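Local coordinates for protein accelerated cell death 11 (Arabidopsis thaliana, PDB 4NT1) that moves ceramide-1-phosphate and phytoceramide-1-phosphate selectively between membranes, using the all-helical fold of the glycolipid transfer protein family, at residues A[19-24]-A[34-39]; A[10-15]-A[177-182]. One frame throughout, in Å; residues are numbered along the deposited sequence.

Contact 1 (A[19-24]-A[34-39]). With NA (sodium ion), chain E.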
loop_
_atom_site.group_PDB
_atom_site.type_symbol
_atom_site.label_atom_id
_atom_site.label_comp_id
_atom_site.label_asym_id
_atom_site.label_seq_id
_atom_site.Cartn_x
_atom_site.Cartn_y
_atom_site.Cartn_z
ATOM N N LYS A 19 -4.079 -10.567 -6.343
ATOM C CA LYS A 19 -4.511 -11.950 -6.309
ATOM C C LYS A 19 -3.321 -12.878 -6.553
ATOM O O LYS A 19 -3.130 -13.856 -5.837
ATOM C CB LYS A 19 -5.614 -12.189 -7.348
ATOM C CG LYS A 19 -6.141 -13.618 -7.354
ATOM C CD LYS A 19 -7.270 -13.807 -8.359
ATOM C CE LYS A 19 -8.628 -13.611 -7.712
ATOM N NZ LYS A 19 -8.927 -14.672 -6.712
ATOM N N LYS A 20 -2.498 -12.547 -7.550
ATOM C CA LYS A 20 -1.326 -13.362 -7.874
ATOM C C LYS A 20 -0.321 -13.420 -6.726
ATOM O O LYS A 20 0.242 -14.474 -6.441
ATOM C CB LYS A 20 -0.624 -12.845 -9.132
ATOM C CG LYS A 20 -1.406 -13.072 -10.414
ATOM C CD LYS A 20 -0.664 -12.452 -11.587
ATOM C CE LYS A 20 -1.463 -12.584 -12.874
ATOM N NZ LYS A 20 -2.663 -11.700 -12.861
ATOM N N LEU A 21 -0.088 -12.280 -6.078
ATOM C CA LEU A 21 0.818 -12.225 -4.939
ATOM C C LEU A 21 0.257 -13.039 -3.775
ATOM O O LEU A 21 1.008 -13.743 -3.107
ATOM C CB LEU A 21 1.105 -10.771 -4.531
ATOM C CG LEU A 21 1.944 -10.013 -5.571
ATOM C CD1 LEU A 21 2.035 -8.498 -5.253
ATOM C CD2 LEU A 21 3.333 -10.634 -5.670
ATOM N N ALA A 22 -1.057 -12.963 -3.547
ATOM C CA ALA A 22 -1.675 -13.747 -2.462
ATOM C C ALA A 22 -1.519 -15.250 -2.718
ATOM O O ALA A 22 -1.210 -16.029 -1.812
ATOM C CB ALA A 22 -3.140 -13.383 -2.308
ATOM N N ILE A 23 -1.727 -15.651 -3.963
ATOM C CA ILE A 23 -1.512 -17.048 -4.357
ATOM C C ILE A 23 -0.089 -17.511 -4.058
ATOM O O ILE A 23 0.115 -18.613 -3.546
ATOM C CB ILE A 23 -1.826 -17.272 -5.845
ATOM C CG1 ILE A 23 -3.323 -17.097 -6.096
ATOM C CG2 ILE A 23 -1.332 -18.647 -6.295
ATOM C CD1 ILE A 23 -3.695 -17.028 -7.581
ATOM N N ILE A 24 0.895 -16.671 -4.382
ATOM C CA ILE A 24 2.292 -16.980 -4.096
ATOM C C ILE A 24 2.561 -17.107 -2.591
ATOM O O ILE A 24 3.194 -18.065 -2.146
ATOM C CB ILE A 24 3.239 -15.916 -4.701
ATOM C CG1 ILE A 24 3.215 -15.991 -6.235
ATOM C CG2 ILE A 24 4.669 -16.097 -4.156
ATOM C CD1 ILE A 24 3.854 -14.760 -6.917
ATOM N N VAL A 34 10.881 -9.781 -6.608
ATOM C CA VAL A 34 10.878 -8.361 -6.304
ATOM C C VAL A 34 10.319 -7.550 -7.466
ATOM O O VAL A 34 9.602 -6.573 -7.254
ATOM C CB VAL A 34 12.278 -7.854 -5.865
ATOM C CG1 VAL A 34 12.208 -6.386 -5.458
ATOM C CG2 VAL A 34 12.791 -8.690 -4.703
ATOM N N THR A 35 10.626 -7.971 -8.689
ATOM C CA THR A 35 10.123 -7.278 -9.870
ATOM C C THR A 35 8.599 -7.342 -9.873
ATOM O O THR A 35 7.939 -6.305 -9.908
ATOM C CB THR A 35 10.720 -7.848 -11.180
ATOM O OG1 THR A 35 12.143 -7.710 -11.152
ATOM C CG2 THR A 35 10.173 -7.107 -12.412
ATOM N N GLN A 36 8.041 -8.549 -9.796
ATOM C CA GLN A 36 6.576 -8.700 -9.764
ATOM C C GLN A 36 5.922 -7.885 -8.651
ATOM O O GLN A 36 4.927 -7.181 -8.878
ATOM C CB GLN A 36 6.179 -10.167 -9.591
ATOM C CG GLN A 36 4.669 -10.371 -9.550
ATOM C CD GLN A 36 4.288 -11.834 -9.699
ATOM O OE1 GLN A 36 5.144 -12.690 -9.967
ATOM N NE2 GLN A 36 3.006 -12.135 -9.516
ATOM N N PHE A 37 6.465 -8.016 -7.441
ATOM C CA PHE A 37 5.961 -7.275 -6.283
ATOM C C PHE A 37 6.000 -5.766 -6.520
ATOM O O PHE A 37 5.003 -5.070 -6.325
ATOM C CB PHE A 37 6.780 -7.636 -5.051
ATOM C CG PHE A 37 6.459 -6.811 -3.834
ATOM C CD1 PHE A 37 5.349 -7.104 -3.054
ATOM C CD2 PHE A 37 7.275 -5.748 -3.471
ATOM C CE1 PHE A 37 5.049 -6.345 -1.932
ATOM C CE2 PHE A 37 6.979 -4.979 -2.346
ATOM C CZ PHE A 37 5.871 -5.281 -1.576
ATOM N N SER A 38 7.143 -5.254 -6.960
ATOM C CA SER A 38 7.269 -3.803 -7.114
ATOM C C SER A 38 6.323 -3.266 -8.196
ATOM O O SER A 38 5.721 -2.195 -8.036
ATOM C CB SER A 38 8.726 -3.394 -7.367
ATOM O OG SER A 38 9.187 -3.868 -8.624
ATOM N N HIS A 39 6.171 -4.020 -9.283
ATOM C CA HIS A 39 5.221 -3.656 -10.330
ATOM C C HIS A 39 3.774 -3.586 -9.816
ATOM O O HIS A 39 3.033 -2.659 -10.153
ATOM C CB HIS A 39 5.308 -4.634 -11.510
ATOM C CG HIS A 39 6.520 -4.440 -12.372
ATOM N ND1 HIS A 39 6.608 -4.937 -13.655
ATOM C CD2 HIS A 39 7.698 -3.815 -12.129
ATOM C CE1 HIS A 39 7.783 -4.618 -14.168
ATOM N NE2 HIS A 39 8.461 -3.932 -13.265
HETATM NA NA NA E . 14.252 -9.123 -10.510
HETATM O O HOH W 1 12.568 -10.168 -9.303
HETATM O O HOH W 2 14.994 -11.777 -10.583
#

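Contact 2 (A[10-15]-A[177-182])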
loop_
_atom_site.group_PDB
_atom_site.type_symbol
_atom_site.label_atom_id
_atom_site.label_comp_id
_atom_site.label_asym_id
_atom_site.label_seq_id
_atom_site.Cartn_x
_atom_site.Cartn_y
_atom_site.Cartn_z
ATOM N N PRO A 10 -8.402 0.294 -13.897
ATOM C CA PRO A 10 -7.288 0.317 -12.936
ATOM C C PRO A 10 -7.524 -0.519 -11.676
ATOM O O PRO A 10 -6.579 -1.142 -11.190
ATOM C CB PRO A 10 -7.146 1.806 -12.585
ATOM C CG PRO A 10 -8.420 2.455 -13.063
ATOM C CD PRO A 10 -8.871 1.648 -14.237
ATOM N N LEU A 11 -8.746 -0.530 -11.143
ATOM C CA LEU A 11 -9.031 -1.353 -9.969
ATOM C C LEU A 11 -8.905 -2.832 -10.295
ATOM O O LEU A 11 -8.588 -3.639 -9.430
ATOM C CB LEU A 11 -10.443 -1.100 -9.439
ATOM C CG LEU A 11 -10.615 0.040 -8.440
ATOM C CD1 LEU A 11 -12.040 0.041 -7.888
ATOM C CD2 LEU A 11 -9.604 -0.103 -7.319
ATOM N N ARG A 12 -9.206 -3.193 -11.537
ATOM C CA ARG A 12 -9.155 -4.595 -11.933
ATOM C C ARG A 12 -7.703 -5.037 -12.149
ATOM O O ARG A 12 -7.347 -6.172 -11.852
ATOM C CB ARG A 12 -10.002 -4.823 -13.192
ATOM C CG ARG A 12 -11.422 -4.277 -13.046
ATOM C CD ARG A 12 -12.368 -4.720 -14.164
ATOM N NE ARG A 12 -13.677 -4.084 -13.999
ATOM C CZ ARG A 12 -14.775 -4.405 -14.678
ATOM N NH1 ARG A 12 -14.748 -5.373 -15.588
ATOM N NH2 ARG A 12 -15.906 -3.754 -14.437
ATOM N N LYS A 13 -6.862 -4.133 -12.641
ATOM C CA LYS A 13 -5.434 -4.432 -12.759
ATOM C C LYS A 13 -4.840 -4.611 -11.363
ATOM O O LYS A 13 -4.016 -5.499 -11.129
ATOM C CB LYS A 13 -4.706 -3.311 -13.501
ATOM C CG LYS A 13 -5.123 -3.191 -14.967
ATOM C CD LYS A 13 -4.454 -1.999 -15.625
ATOM C CE LYS A 13 -2.943 -2.099 -15.525
ATOM N NZ LYS A 13 -2.257 -0.867 -16.009
ATOM N N ILE A 14 -5.264 -3.759 -10.438
ATOM C CA ILE A 14 -4.845 -3.893 -9.049
ATOM C C ILE A 14 -5.298 -5.219 -8.432
ATOM O O ILE A 14 -4.500 -5.930 -7.822
ATOM C CB ILE A 14 -5.357 -2.728 -8.199
ATOM C CG1 ILE A 14 -4.560 -1.464 -8.530
ATOM C CG2 ILE A 14 -5.244 -3.070 -6.723
ATOM C CD1 ILE A 14 -5.201 -0.175 -7.972
ATOM N N SER A 15 -6.573 -5.567 -8.582
ATOM C CA SER A 15 -7.048 -6.801 -7.952
ATOM C C SER A 15 -6.379 -8.041 -8.560
ATOM O O SER A 15 -6.074 -9.002 -7.848
ATOM C CB SER A 15 -8.583 -6.909 -7.998
ATOM O OG SER A 15 -9.048 -7.094 -9.322
ATOM N N LYS A 177 -17.105 -2.391 -5.526
ATOM C CA LYS A 177 -17.137 -3.152 -4.279
ATOM C C LYS A 177 -16.455 -4.507 -4.459
ATOM O O LYS A 177 -15.685 -4.949 -3.608
ATOM C CB LYS A 177 -18.574 -3.354 -3.793
ATOM C CG LYS A 177 -18.683 -3.985 -2.413
ATOM C CD LYS A 177 -20.157 -4.159 -2.030
ATOM C CE LYS A 177 -20.322 -4.631 -0.596
ATOM N NZ LYS A 177 -21.770 -4.824 -0.273
ATOM N N ILE A 178 -16.733 -5.169 -5.572
ATOM C CA ILE A 178 -16.143 -6.486 -5.800
ATOM C C ILE A 178 -14.619 -6.437 -5.872
ATOM O O ILE A 178 -13.918 -7.250 -5.252
ATOM C CB ILE A 178 -16.726 -7.141 -7.061
ATOM C CG1 ILE A 178 -18.116 -7.698 -6.734
ATOM C CG2 ILE A 178 -15.804 -8.230 -7.581
ATOM C CD1 ILE A 178 -19.002 -7.886 -7.941
ATOM N N HIS A 179 -14.093 -5.481 -6.621
ATOM C CA HIS A 179 -12.646 -5.422 -6.804
ATOM C C HIS A 179 -11.914 -4.820 -5.615
ATOM O O HIS A 179 -10.774 -5.195 -5.340
ATOM C CB HIS A 179 -12.295 -4.715 -8.100
ATOM C CG HIS A 179 -12.640 -5.519 -9.312
ATOM N ND1 HIS A 179 -11.790 -6.468 -9.838
ATOM C CD2 HIS A 179 -13.761 -5.553 -10.073
ATOM C CE1 HIS A 179 -12.361 -7.032 -10.888
ATOM N NE2 HIS A 179 -13.558 -6.495 -11.052
ATOM N N MET A 180 -12.568 -3.907 -4.901
ATOM C CA MET A 180 -12.001 -3.405 -3.651
ATOM C C MET A 180 -11.908 -4.542 -2.633
ATOM O O MET A 180 -10.871 -4.747 -1.996
ATOM C CB MET A 180 -12.832 -2.244 -3.083
ATOM C CG MET A 180 -12.613 -0.918 -3.802
ATOM S SD MET A 180 -13.462 0.429 -2.958
ATOM C CE MET A 180 -13.032 1.819 -3.993
ATOM N N GLN A 181 -12.994 -5.291 -2.487
ATOM C CA GLN A 181 -12.990 -6.416 -1.565
ATOM C C GLN A 181 -11.941 -7.454 -1.974
ATOM O O GLN A 181 -11.343 -8.114 -1.131
ATOM C CB GLN A 181 -14.369 -7.071 -1.506
ATOM C CG GLN A 181 -14.430 -8.204 -0.493
ATOM C CD GLN A 181 -14.259 -7.707 0.920
ATOM O OE1 GLN A 181 -13.294 -8.053 1.606
ATOM N NE2 GLN A 181 -15.202 -6.887 1.372
ATOM N N SER A 182 -11.731 -7.610 -3.272
ATOM C CA SER A 182 -10.720 -8.544 -3.741
ATOM C C SER A 182 -9.344 -8.083 -3.276
ATOM O O SER A 182 -8.572 -8.873 -2.727
ATOM C CB SER A 182 -10.722 -8.652 -5.260
ATOM O OG SER A 182 -9.781 -9.635 -5.677
HETATM O O HOH W 3 -7.078 -9.147 -5.344
#

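Contact 1 (A[19-24]-A[34-39])
The F37 ring takes a methyl of L21 at a slant: CD1 of L21 lies 4.2 Å from CD1 of F37. The Q36 amide meets aliphatic carbon of helix 10-25 with both its nitrogen and its oxygen. Its NE2 comes within 3.7 Å of CB of K20 and 3.8 Å of CD1 of I24, and OE1 is 3.9 Å from the same I24 methyl. Within segment 34-39, CG2 of T35 covers one face of the H39 ring, toward its rim. With CG anti to the backbone N (chi1 180°) and the chain extended beyond it, Q36 spans the gap between helices whose segment axes come no nearer than 10.8 Å. I24 meets this amide from the opposite direction. L21 instead slides past the Q36 stem, CD2 to CG at 4.1 Å. The helices run roughly antiparallel, at 140°.

L190 and L194 of helix 173-199 touch L21 and F37, respectively, continuing the apolar side of the contact. T35 gives OG1 to a sodium ion at 2.6 Å, with two waters and the carbonyls of S73 and I76 as further ligands. Q36 and L21 thus carry most of the contact, by packing against carbon and with no hydrogen bond between the segments, while the sodium site lies at the start of helix 34-51, on a residue that does not touch segment 19-24.

Contact 2 (A[10-15]-A[177-182])
S15 and H179 form the one direct hydrogen bond between the segments, OG to ND1 at 2.9 Å, and either atom could be the donor. The hydroxyl meets the imidazole at its edge, near the ring plane; chi1 of S15 (68°) sets OG between the backbone N and the carbonyl carbon, from where it reaches ND1. R12 lies over one face: its CG stands 3.7 Å from the ring centroid and 14° off the normal, a CH-pi contact. From there the extended R12 chain carries CD and NE past NE2 of the ring. On the opposite face, nearer the rim, sits CG2 of I178 from the same helix as the ring, so H179 is held between two aliphatic groups while S15 grips its edge.

L11 packs CD1 on CG of M180 at 4.2 Å. At the C-terminal end of the contact CB of S15 is 3.8 Å from OG of S182, and a water bridges the pair: it donates to O of S15 and is hydrogen-bonded to OG of S182 at 2.8 Å. Farther out, E171 forms a salt bridge with NE of R12, which would help hold the arm over the imidazole.

The two helices run nearly parallel, at 29°, with segment axes 8.9 Å apart. F116 of helix 98-121 touches both L11 and M180, while I14 turns to L43 and L47, so the pair packs against helices 98-121 and 34-51.

In the fold
Both contacts use helix 10-25: contact 2 takes its first turns and contact 1 the turns near its C-terminal end, with centres about 15 Å apart. Segments 10-15, 19-24, 34-39 and 177-182 follow in that order, so the span between the partners of contact 2 encloses all of contact 1. Contact 1 is local, joining helix 10-25 to the next helix, 34-51. Contact 2 brings the first and last helices of the all-helical GLTP fold together. Helix 173-199 also touches L21 and F37, so it passes by both contacts. Contact 2 lies away from the lipid-binding residues, whereas the F37 side chain is about 10 Å from that of R104, which binds the N-acylsphingoid base 1-phosphate.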